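Local coordinates for protein PrgZ (Enterococcus faecalis, PDB 4FAJ) that binds peptide pheromone outside the cell as a membrane-anchored receptor of the solute-binding protein family, probably handing it on for import, at residues Ala382-Val387 and Glu513-Glu518; Ala129-Gly134 and Pro213-Ala218; Phe162-Asn167 and Ile193-Pro198. All coordinates share one frame; numbering follows the deposited sequence.

Three small contacts show how a large solute-binding protein ties distant parts of its chain together. Coming from the N terminus, the loop Ala129-Gly134 is met by the start of helix 216-222, and contact 2 so closes a loop of 78 residues. Contact 3 is nested inside it: the loop Phe162-Asn167, ahead of helix 168-172, is met by the end of strand 190-194 after only 25 residues. Contact 1 follows in series, joining the loop before helix 391-402 to helix 510-524 across 125 residues. Contacts 2 and 3 lie about 26 Å apart between centres, whereas contacts 1 and 2, whose centres are about 43 Å apart, sit on opposite sides of the chain's centre.

Contact 1: residues Ala382-Val387 and Glu513-Glu518; sequences ANEKLV and ELKKAE
Lys515 reaches from helix 510-524 to the loop Ala382-Val387, which precedes helix 391-402, its aliphatic chain sliding past Glu384 in the opposite direction. Glu384 OE2 lies 3.9 Å from Lys515 CE, alongside the methylenes, and stays 5.2 Å from Lys515 NZ; the carboxylate forms its salt bridge with Lys519, one turn further along the helix. The path of the lysine is set early: CG stands anti to the backbone N (chi1 -164°), a bend at chi2 (65°) follows, and the rest runs extended, bringing NZ to 3.9 Å from Ala382 CA.

There the ammonium finds several oxygens. It donates to Glu518 OE1 at 2.7 Å in a salt bridge within the helix, meeting that oxygen on its syn side, 22° out of the carboxylate plane. It also bonds to the carbonyl of Phe381, whose ring makes a cation-pi contact with it, and to a water 2.9 Å from NZ. The same water donates to Glu384 O, joining helix to loop without a direct hydrogen bond between the segments. Leu386 brings its CD1 up to the salt bridge, 4.0 Å from Glu518 OE1. Since Glu518 OE2 accepts from the backbone N of Val367, both carboxylate oxygens have partners.

A buried lysine with so many oxygen partners probably remains protonated, and the nearby ammonium would favour the ionised form of Glu518.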
loop_
_atom_site.group_PDB
_atom_site.type_symbol
_atom_site.label_atom_id
_atom_site.label_comp_id
_atom_site.label_asym_id
_atom_site.label_seq_id
_atom_site.Cartn_x
_atom_site.Cartn_y
_atom_site.Cartn_z
ATOM N N ALA A 382 9.074 13.152 9.553
ATOM C CA ALA A 382 8.399 12.720 10.772
ATOM C C ALA A 382 9.294 13.011 11.987
ATOM O O ALA A 382 9.801 12.099 12.626
ATOM C CB ALA A 382 8.062 11.231 10.657
ATOM N N ASN A 383 9.497 14.286 12.302
ATOM C CA ASN A 383 10.421 14.661 13.377
ATOM C C ASN A 383 9.767 15.336 14.579
ATOM O O ASN A 383 10.454 15.957 15.401
ATOM C CB ASN A 383 11.553 15.527 12.826
ATOM C CG ASN A 383 11.075 16.839 12.257
ATOM O OD1 ASN A 383 9.884 17.060 12.047
ATOM N ND2 ASN A 383 12.022 17.718 11.977
ATOM N N GLU A 384 8.443 15.208 14.674
ATOM C CA GLU A 384 7.677 15.767 15.785
ATOM C C GLU A 384 6.792 14.692 16.388
ATOM O O GLU A 384 6.193 13.898 15.661
ATOM C CB GLU A 384 6.795 16.920 15.298
ATOM C CG GLU A 384 7.542 18.179 14.964
ATOM C CD GLU A 384 6.618 19.302 14.537
ATOM O OE1 GLU A 384 5.685 19.629 15.297
ATOM O OE2 GLU A 384 6.830 19.872 13.447
ATOM N N LYS A 385 6.711 14.659 17.717
ATOM C CA LYS A 385 5.851 13.723 18.405
ATOM C C LYS A 385 4.442 14.338 18.492
ATOM O O LYS A 385 4.097 15.007 19.471
ATOM C CB LYS A 385 6.414 13.407 19.795
ATOM C CG LYS A 385 5.848 12.139 20.408
ATOM C CD LYS A 385 6.441 11.908 21.781
ATOM C CE LYS A 385 6.390 10.448 22.187
ATOM N NZ LYS A 385 7.190 10.226 23.432
ATOM N N LEU A 386 3.636 14.091 17.466
ATOM C CA LEU A 386 2.333 14.761 17.299
ATOM C C LEU A 386 1.163 14.028 17.958
ATOM O O LEU A 386 0.095 14.613 18.140
ATOM C CB LEU A 386 2.043 14.975 15.811
ATOM C CG LEU A 386 2.972 15.917 15.032
ATOM C CD1 LEU A 386 2.596 15.889 13.557
ATOM C CD2 LEU A 386 2.933 17.353 15.571
ATOM N N VAL A 387 1.357 12.747 18.277
ATOM C CA VAL A 387 0.381 11.969 19.023
ATOM C C VAL A 387 1.100 11.250 20.149
ATOM O O VAL A 387 2.260 10.856 19.994
ATOM C CB VAL A 387 -0.373 10.943 18.133
ATOM C CG1 VAL A 387 -1.221 11.663 17.087
ATOM C CG2 VAL A 387 0.584 9.964 17.456
ATOM N N GLU A 513 4.560 23.285 4.333
ATOM C CA GLU A 513 3.112 23.327 4.138
ATOM C C GLU A 513 2.484 21.957 4.310
ATOM O O GLU A 513 1.407 21.845 4.899
ATOM C CB GLU A 513 2.747 23.934 2.780
ATOM C CG GLU A 513 3.178 25.388 2.639
ATOM C CD GLU A 513 2.552 26.293 3.676
ATOM O OE1 GLU A 513 1.327 26.526 3.595
ATOM O OE2 GLU A 513 3.286 26.778 4.567
ATOM N N LEU A 514 3.149 20.919 3.811
ATOM C CA LEU A 514 2.689 19.550 4.029
ATOM C C LEU A 514 2.718 19.173 5.509
ATOM O O LEU A 514 1.847 18.448 5.970
ATOM C CB LEU A 514 3.515 18.542 3.228
ATOM C CG LEU A 514 3.405 18.612 1.701
ATOM C CD1 LEU A 514 4.212 17.462 1.061
ATOM C CD2 LEU A 514 1.957 18.595 1.229
ATOM N N LYS A 515 3.697 19.672 6.259
ATOM C CA LYS A 515 3.728 19.412 7.704
ATOM C C LYS A 515 2.567 20.114 8.403
ATOM O O LYS A 515 1.985 19.577 9.355
ATOM C CB LYS A 515 5.068 19.819 8.325
ATOM C CG LYS A 515 5.315 19.232 9.721
ATOM C CD LYS A 515 5.440 17.712 9.650
ATOM C CE LYS A 515 5.816 17.064 10.942
ATOM N NZ LYS A 515 5.757 15.584 10.803
ATOM N N LYS A 516 2.215 21.304 7.921
ATOM C CA LYS A 516 1.047 22.006 8.442
ATOM C C LYS A 516 -0.208 21.175 8.190
ATOM O O LYS A 516 -1.082 21.102 9.051
ATOM C CB LYS A 516 0.882 23.385 7.809
ATOM C CG LYS A 516 1.822 24.448 8.323
ATOM C CD LYS A 516 1.644 25.754 7.519
ATOM C CE LYS A 516 2.629 26.827 7.976
ATOM N NZ LYS A 516 2.612 28.024 7.068
ATOM N N ALA A 517 -0.303 20.580 7.003
ATOM C CA ALA A 517 -1.459 19.746 6.663
ATOM C C ALA A 517 -1.540 18.561 7.620
ATOM O O ALA A 517 -2.595 18.290 8.173
ATOM C CB ALA A 517 -1.396 19.283 5.225
ATOM N N GLU A 518 -0.423 17.872 7.847
ATOM C CA GLU A 518 -0.423 16.744 8.798
ATOM C C GLU A 518 -0.939 17.191 10.167
ATOM O O GLU A 518 -1.801 16.527 10.764
ATOM C CB GLU A 518 0.972 16.123 8.921
ATOM C CG GLU A 518 0.998 14.821 9.703
ATOM C CD GLU A 518 2.391 14.262 9.922
ATOM O OE1 GLU A 518 3.372 15.010 9.769
ATOM O OE2 GLU A 518 2.496 13.066 10.290
HETATM O O HOH W 1 6.136 13.841 13.051
#

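Contact 2: residues Ala129-Gly134 and Pro213-Ala218; sequences AKWSDG and PVQQKA
Gln215 lays its aliphatic chain over one face of the Trp131 indole, with CB 3.6 Å above the plane over the ring centre. Its CG makes a CH-pi contact with the five-membered ring, 3.7 Å from the centroid and only 8° off the normal. With CG anti to the backbone N (chi1 -167°) and an extended chain beyond, the glutamine runs across the indole and brings its amide nitrogen above the CG end of the ring system, near CB, the amide steeply inclined to the ring. The six-membered ring reaches the backbone before the helix, where Trp131 CH2 comes within 3.3 Å of Gln215 N. Pro213 CG, 3.9 Å from the same CH2, adds an apolar neighbour.

From there Gln215 NE2 donates to Asp133 OD2 at 2.8 Å and 161°. The acceptor lies almost in the amide plane, while the hydrogen-bonded oxygen is approached on its syn side, somewhat out of the carboxylate plane. Asp133 has CG between its backbone N and carbonyl carbon, which turns the carboxylate toward Gln215; its OD1 is held by Thr135. At the other end of the amide, Gln215 OE1 accepts a weak bond from Ala218 N, so this N-cap residue joins the first turn of its helix to the type I turn Trp131-Gly134.

Helix 139-150 borders both segments: its Asp141 accepts from Trp131 NE1 and Gln216 N through separate oxygens, and Phe142 and Ala145 pack on Pro213 and Val214. The contact thus joins the loop after strand 120-124 to the start of helix 216-222.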
loop_
_atom_site.group_PDB
_atom_site.type_symbol
_atom_site.label_atom_id
_atom_site.label_comp_id
_atom_site.label_asym_id
_atom_site.label_seq_id
_atom_site.Cartn_x
_atom_site.Cartn_y
_atom_site.Cartn_z
ATOM N N ALA A 129 11.449 -5.526 -25.467
ATOM C CA ALA A 129 10.473 -5.613 -24.376
ATOM C C ALA A 129 9.238 -6.339 -24.917
ATOM O O ALA A 129 8.671 -5.916 -25.928
ATOM C CB ALA A 129 10.114 -4.236 -23.875
ATOM N N LYS A 130 8.865 -7.456 -24.283
ATOM C CA LYS A 130 7.807 -8.344 -24.802
ATOM C C LYS A 130 6.766 -8.793 -23.763
ATOM O O LYS A 130 7.079 -8.974 -22.572
ATOM C CB LYS A 130 8.422 -9.612 -25.412
ATOM C CG LYS A 130 9.197 -9.398 -26.694
ATOM C CD LYS A 130 9.936 -10.661 -27.113
ATOM C CE LYS A 130 10.744 -10.421 -28.382
ATOM N NZ LYS A 130 11.484 -11.644 -28.834
ATOM N N TRP A 131 5.538 -8.989 -24.245
ATOM C CA TRP A 131 4.493 -9.715 -23.516
ATOM C C TRP A 131 4.849 -11.196 -23.452
ATOM O O TRP A 131 5.654 -11.684 -24.249
ATOM C CB TRP A 131 3.138 -9.529 -24.219
ATOM C CG TRP A 131 2.706 -8.093 -24.187
ATOM C CD1 TRP A 131 2.708 -7.202 -25.226
ATOM C CD2 TRP A 131 2.261 -7.374 -23.041
ATOM N NE1 TRP A 131 2.276 -5.970 -24.795
ATOM C CE2 TRP A 131 2.000 -6.046 -23.453
ATOM C CE3 TRP A 131 2.051 -7.719 -21.709
ATOM C CZ2 TRP A 131 1.533 -5.071 -22.573
ATOM C CZ3 TRP A 131 1.592 -6.751 -20.834
ATOM C CH2 TRP A 131 1.331 -5.440 -21.270
ATOM N N SER A 132 4.244 -11.914 -22.511
ATOM C CA SER A 132 4.500 -13.350 -22.352
ATOM C C SER A 132 4.189 -14.186 -23.602
ATOM O O SER A 132 4.724 -15.288 -23.752
ATOM C CB SER A 132 3.710 -13.911 -21.166
ATOM O OG SER A 132 2.318 -13.892 -21.424
ATOM N N ASP A 133 3.334 -13.669 -24.488
ATOM C CA ASP A 133 3.035 -14.328 -25.765
ATOM C C ASP A 133 4.037 -14.004 -26.876
ATOM O O ASP A 133 3.811 -14.365 -28.027
ATOM C CB ASP A 133 1.597 -14.022 -26.238
ATOM C CG ASP A 133 1.360 -12.549 -26.547
ATOM O OD1 ASP A 133 2.329 -11.761 -26.584
ATOM O OD2 ASP A 133 0.176 -12.174 -26.736
ATOM N N GLY A 134 5.119 -13.300 -26.548
ATOM C CA GLY A 134 6.181 -13.036 -27.512
ATOM C C GLY A 134 6.032 -11.743 -28.299
ATOM O O GLY A 134 6.957 -11.352 -29.020
ATOM N N PRO A 213 1.835 -1.337 -18.011
ATOM C CA PRO A 213 1.009 -1.482 -19.200
ATOM C C PRO A 213 0.085 -2.692 -19.069
ATOM O O PRO A 213 0.328 -3.576 -18.247
ATOM C CB PRO A 213 2.033 -1.732 -20.307
ATOM C CG PRO A 213 3.173 -2.448 -19.607
ATOM C CD PRO A 213 3.170 -1.941 -18.179
ATOM N N VAL A 214 -0.965 -2.710 -19.871
ATOM C CA VAL A 214 -1.710 -3.929 -20.130
ATOM C C VAL A 214 -1.771 -4.085 -21.628
ATOM O O VAL A 214 -1.712 -3.090 -22.363
ATOM C CB VAL A 214 -3.133 -3.911 -19.517
ATOM C CG1 VAL A 214 -3.048 -4.048 -17.991
ATOM C CG2 VAL A 214 -3.885 -2.666 -19.928
ATOM N N GLN A 215 -1.880 -5.326 -22.085
ATOM C CA GLN A 215 -1.816 -5.624 -23.512
ATOM C C GLN A 215 -3.141 -5.274 -24.178
ATOM O O GLN A 215 -4.188 -5.753 -23.761
ATOM C CB GLN A 215 -1.497 -7.098 -23.739
ATOM C CG GLN A 215 -1.114 -7.424 -25.176
ATOM C CD GLN A 215 -1.298 -8.881 -25.513
ATOM O OE1 GLN A 215 -2.380 -9.438 -25.332
ATOM N NE2 GLN A 215 -0.245 -9.511 -26.014
ATOM N N GLN A 216 -3.094 -4.432 -25.208
ATOM C CA GLN A 216 -4.319 -4.005 -25.882
ATOM C C GLN A 216 -5.155 -5.183 -26.389
ATOM O O GLN A 216 -6.374 -5.182 -26.235
ATOM C CB GLN A 216 -4.004 -3.060 -27.039
ATOM C CG GLN A 216 -3.655 -1.650 -26.633
ATOM C CD GLN A 216 -3.119 -0.857 -27.800
ATOM O OE1 GLN A 216 -1.937 -0.956 -28.142
ATOM N NE2 GLN A 216 -3.985 -0.080 -28.437
ATOM N N LYS A 217 -4.505 -6.173 -26.994
ATOM C CA LYS A 217 -5.195 -7.354 -27.535
ATOM C C LYS A 217 -5.962 -8.119 -26.445
ATOM O O LYS A 217 -7.123 -8.490 -26.632
ATOM C CB LYS A 217 -4.181 -8.276 -28.225
ATOM C CG LYS A 217 -4.744 -9.591 -28.766
ATOM C CD LYS A 217 -3.771 -10.235 -29.764
ATOM C CE LYS A 217 -4.109 -11.693 -30.018
ATOM N NZ LYS A 217 -3.712 -12.541 -28.859
ATOM N N ALA A 218 -5.301 -8.353 -25.313
ATOM C CA ALA A 218 -5.923 -9.006 -24.156
ATOM C C ALA A 218 -7.095 -8.205 -23.581
ATOM O O ALA A 218 -8.121 -8.790 -23.219
ATOM C CB ALA A 218 -4.888 -9.259 -23.059
#

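Contact 3: residues Phe162-Asn167 and Ile193-Pro198; sequences FSAIKN and IELVEP
Ala164 O takes two hydrogen bonds: one from Val196 N, 2.9 Å away and nearly in line with the carbonyl, and one from a water at 2.8 Å that also accepts from Glu197 N. Leu195 CA approaches the same oxygen at 3.4 Å as a CA-H...O contact. A second backbone bond, Lys166 N to Glu194 O at 2.9 Å, lies on the other side of the Ile165-Leu195 pair, and together they form a single antiparallel beta bridge just past the end of strand 190-194.

The side chains continue this pairing. Lys166 bends at chi2 and chi3 (-60°), folding its chain across Glu194 so that NZ meets OE2 at 2.7 Å through the anti lone pair of that oxygen. The other carboxylate oxygen has a weak hydrogen bond with Asn116. Ile165 presents CG1 to both Ile193 CG2 and Leu195 CD2, each 4.1 Å away, and Phe202 of helix 202-205 touches all three side chains. Val196 CG2 packs against Lys166 CA.

Backbone bonds therefore fix the register, apolar contacts fill in around Ile165, and the salt bridge adds a charged link that probably favours an ionised Glu194.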
loop_
_atom_site.group_PDB
_atom_site.type_symbol
_atom_site.label_atom_id
_atom_site.label_comp_id
_atom_site.label_asym_id
_atom_site.label_seq_id
_atom_site.Cartn_x
_atom_site.Cartn_y
_atom_site.Cartn_z
ATOM N N PHE A 162 -2.548 9.476 -10.871
ATOM C CA PHE A 162 -2.424 10.080 -12.195
ATOM C C PHE A 162 -2.680 11.590 -12.211
ATOM O O PHE A 162 -2.609 12.213 -13.274
ATOM C CB PHE A 162 -3.361 9.358 -13.179
ATOM C CG PHE A 162 -2.885 7.982 -13.548
ATOM C CD1 PHE A 162 -3.025 6.929 -12.662
ATOM C CD2 PHE A 162 -2.241 7.753 -14.750
ATOM C CE1 PHE A 162 -2.563 5.664 -12.980
ATOM C CE2 PHE A 162 -1.771 6.481 -15.076
ATOM C CZ PHE A 162 -1.933 5.444 -14.193
ATOM N N SER A 163 -2.928 12.176 -11.035
ATOM C CA SER A 163 -3.360 13.578 -10.925
ATOM C C SER A 163 -2.348 14.583 -11.432
ATOM O O SER A 163 -2.731 15.662 -11.880
ATOM C CB SER A 163 -3.718 13.923 -9.474
ATOM O OG SER A 163 -4.754 13.074 -9.029
ATOM N N ALA A 164 -1.067 14.231 -11.385
ATOM C CA ALA A 164 0.002 15.095 -11.910
ATOM C C ALA A 164 -0.065 15.349 -13.420
ATOM O O ALA A 164 0.424 16.371 -13.904
ATOM C CB ALA A 164 1.368 14.511 -11.538
ATOM N N ILE A 165 -0.674 14.427 -14.163
ATOM C CA ILE A 165 -0.693 14.496 -15.623
ATOM C C ILE A 165 -1.763 15.474 -16.091
ATOM O O ILE A 165 -2.876 15.473 -15.571
ATOM C CB ILE A 165 -0.949 13.101 -16.243
ATOM C CG1 ILE A 165 0.182 12.142 -15.867
ATOM C CG2 ILE A 165 -1.088 13.182 -17.772
ATOM C CD1 ILE A 165 -0.062 10.691 -16.292
ATOM N N LYS A 166 -1.421 16.292 -17.083
ATOM C CA LYS A 166 -2.359 17.280 -17.620
ATOM C C LYS A 166 -3.677 16.622 -18.042
ATOM O O LYS A 166 -3.690 15.546 -18.655
ATOM C CB LYS A 166 -1.756 18.050 -18.790
ATOM C CG LYS A 166 -2.471 19.364 -19.096
ATOM C CD LYS A 166 -2.484 19.703 -20.586
ATOM C CE LYS A 166 -1.090 19.837 -21.158
ATOM N NZ LYS A 166 -1.068 20.455 -22.520
ATOM N N ASN A 167 -4.773 17.282 -17.669
ATOM C CA ASN A 167 -6.146 16.847 -17.946
ATOM C C ASN A 167 -6.670 15.707 -17.078
ATOM O O ASN A 167 -7.858 15.399 -17.141
ATOM C CB ASN A 167 -6.359 16.541 -19.439
ATOM C CG ASN A 167 -6.211 17.772 -20.307
ATOM O OD1 ASN A 167 -6.543 18.875 -19.887
ATOM N ND2 ASN A 167 -5.706 17.593 -21.523
ATOM N N ILE A 193 4.778 12.581 -22.249
ATOM C CA ILE A 193 3.811 12.886 -21.182
ATOM C C ILE A 193 3.972 14.340 -20.789
ATOM O O ILE A 193 5.109 14.803 -20.599
ATOM C CB ILE A 193 4.084 12.047 -19.925
ATOM C CG1 ILE A 193 4.055 10.547 -20.238
ATOM C CG2 ILE A 193 3.087 12.379 -18.800
ATOM C CD1 ILE A 193 4.993 9.763 -19.354
ATOM N N GLU A 194 2.852 15.059 -20.663
ATOM C CA GLU A 194 2.872 16.415 -20.120
ATOM C C GLU A 194 2.215 16.504 -18.737
ATOM O O GLU A 194 1.076 16.081 -18.538
ATOM C CB GLU A 194 2.220 17.423 -21.068
ATOM C CG GLU A 194 2.237 18.822 -20.478
ATOM C CD GLU A 194 2.516 19.884 -21.481
ATOM O OE1 GLU A 194 3.684 20.341 -21.531
ATOM O OE2 GLU A 194 1.579 20.257 -22.227
ATOM N N LEU A 195 2.956 17.080 -17.795
ATOM C CA LEU A 195 2.484 17.296 -16.441
ATOM C C LEU A 195 1.925 18.711 -16.249
ATOM O O LEU A 195 2.256 19.646 -16.986
ATOM C CB LEU A 195 3.629 17.068 -15.464
ATOM C CG LEU A 195 4.405 15.754 -15.568
ATOM C CD1 LEU A 195 5.477 15.723 -14.486
ATOM C CD2 LEU A 195 3.489 14.555 -15.453
ATOM N N VAL A 196 1.077 18.861 -15.239
ATOM C CA VAL A 196 0.512 20.163 -14.913
ATOM C C VAL A 196 1.613 21.098 -14.410
ATOM O O VAL A 196 1.661 22.262 -14.791
ATOM C CB VAL A 196 -0.627 20.037 -13.897
ATOM C CG1 VAL A 196 -1.081 21.422 -13.407
ATOM C CG2 VAL A 196 -1.790 19.286 -14.531
ATOM N N GLU A 197 2.516 20.570 -13.591
ATOM C CA GLU A 197 3.628 21.349 -13.050
ATOM C C GLU A 197 4.816 20.412 -12.824
ATOM O O GLU A 197 4.646 19.195 -12.871
ATOM C CB GLU A 197 3.211 21.986 -11.724
ATOM C CG GLU A 197 2.776 20.968 -10.676
ATOM C CD GLU A 197 2.416 21.598 -9.337
ATOM O OE1 GLU A 197 1.952 22.763 -9.312
ATOM O OE2 GLU A 197 2.594 20.915 -8.305
ATOM N N PRO A 198 6.012 20.969 -12.559
ATOM C CA PRO A 198 7.157 20.105 -12.288
ATOM C C PRO A 198 6.895 19.243 -11.067
ATOM O O PRO A 198 6.413 19.734 -10.043
ATOM C CB PRO A 198 8.301 21.097 -12.031
ATOM C CG PRO A 198 7.902 22.317 -12.742
ATOM C CD PRO A 198 6.408 22.387 -12.650
HETATM O O HOH W 2 1.892 17.984 -12.114
#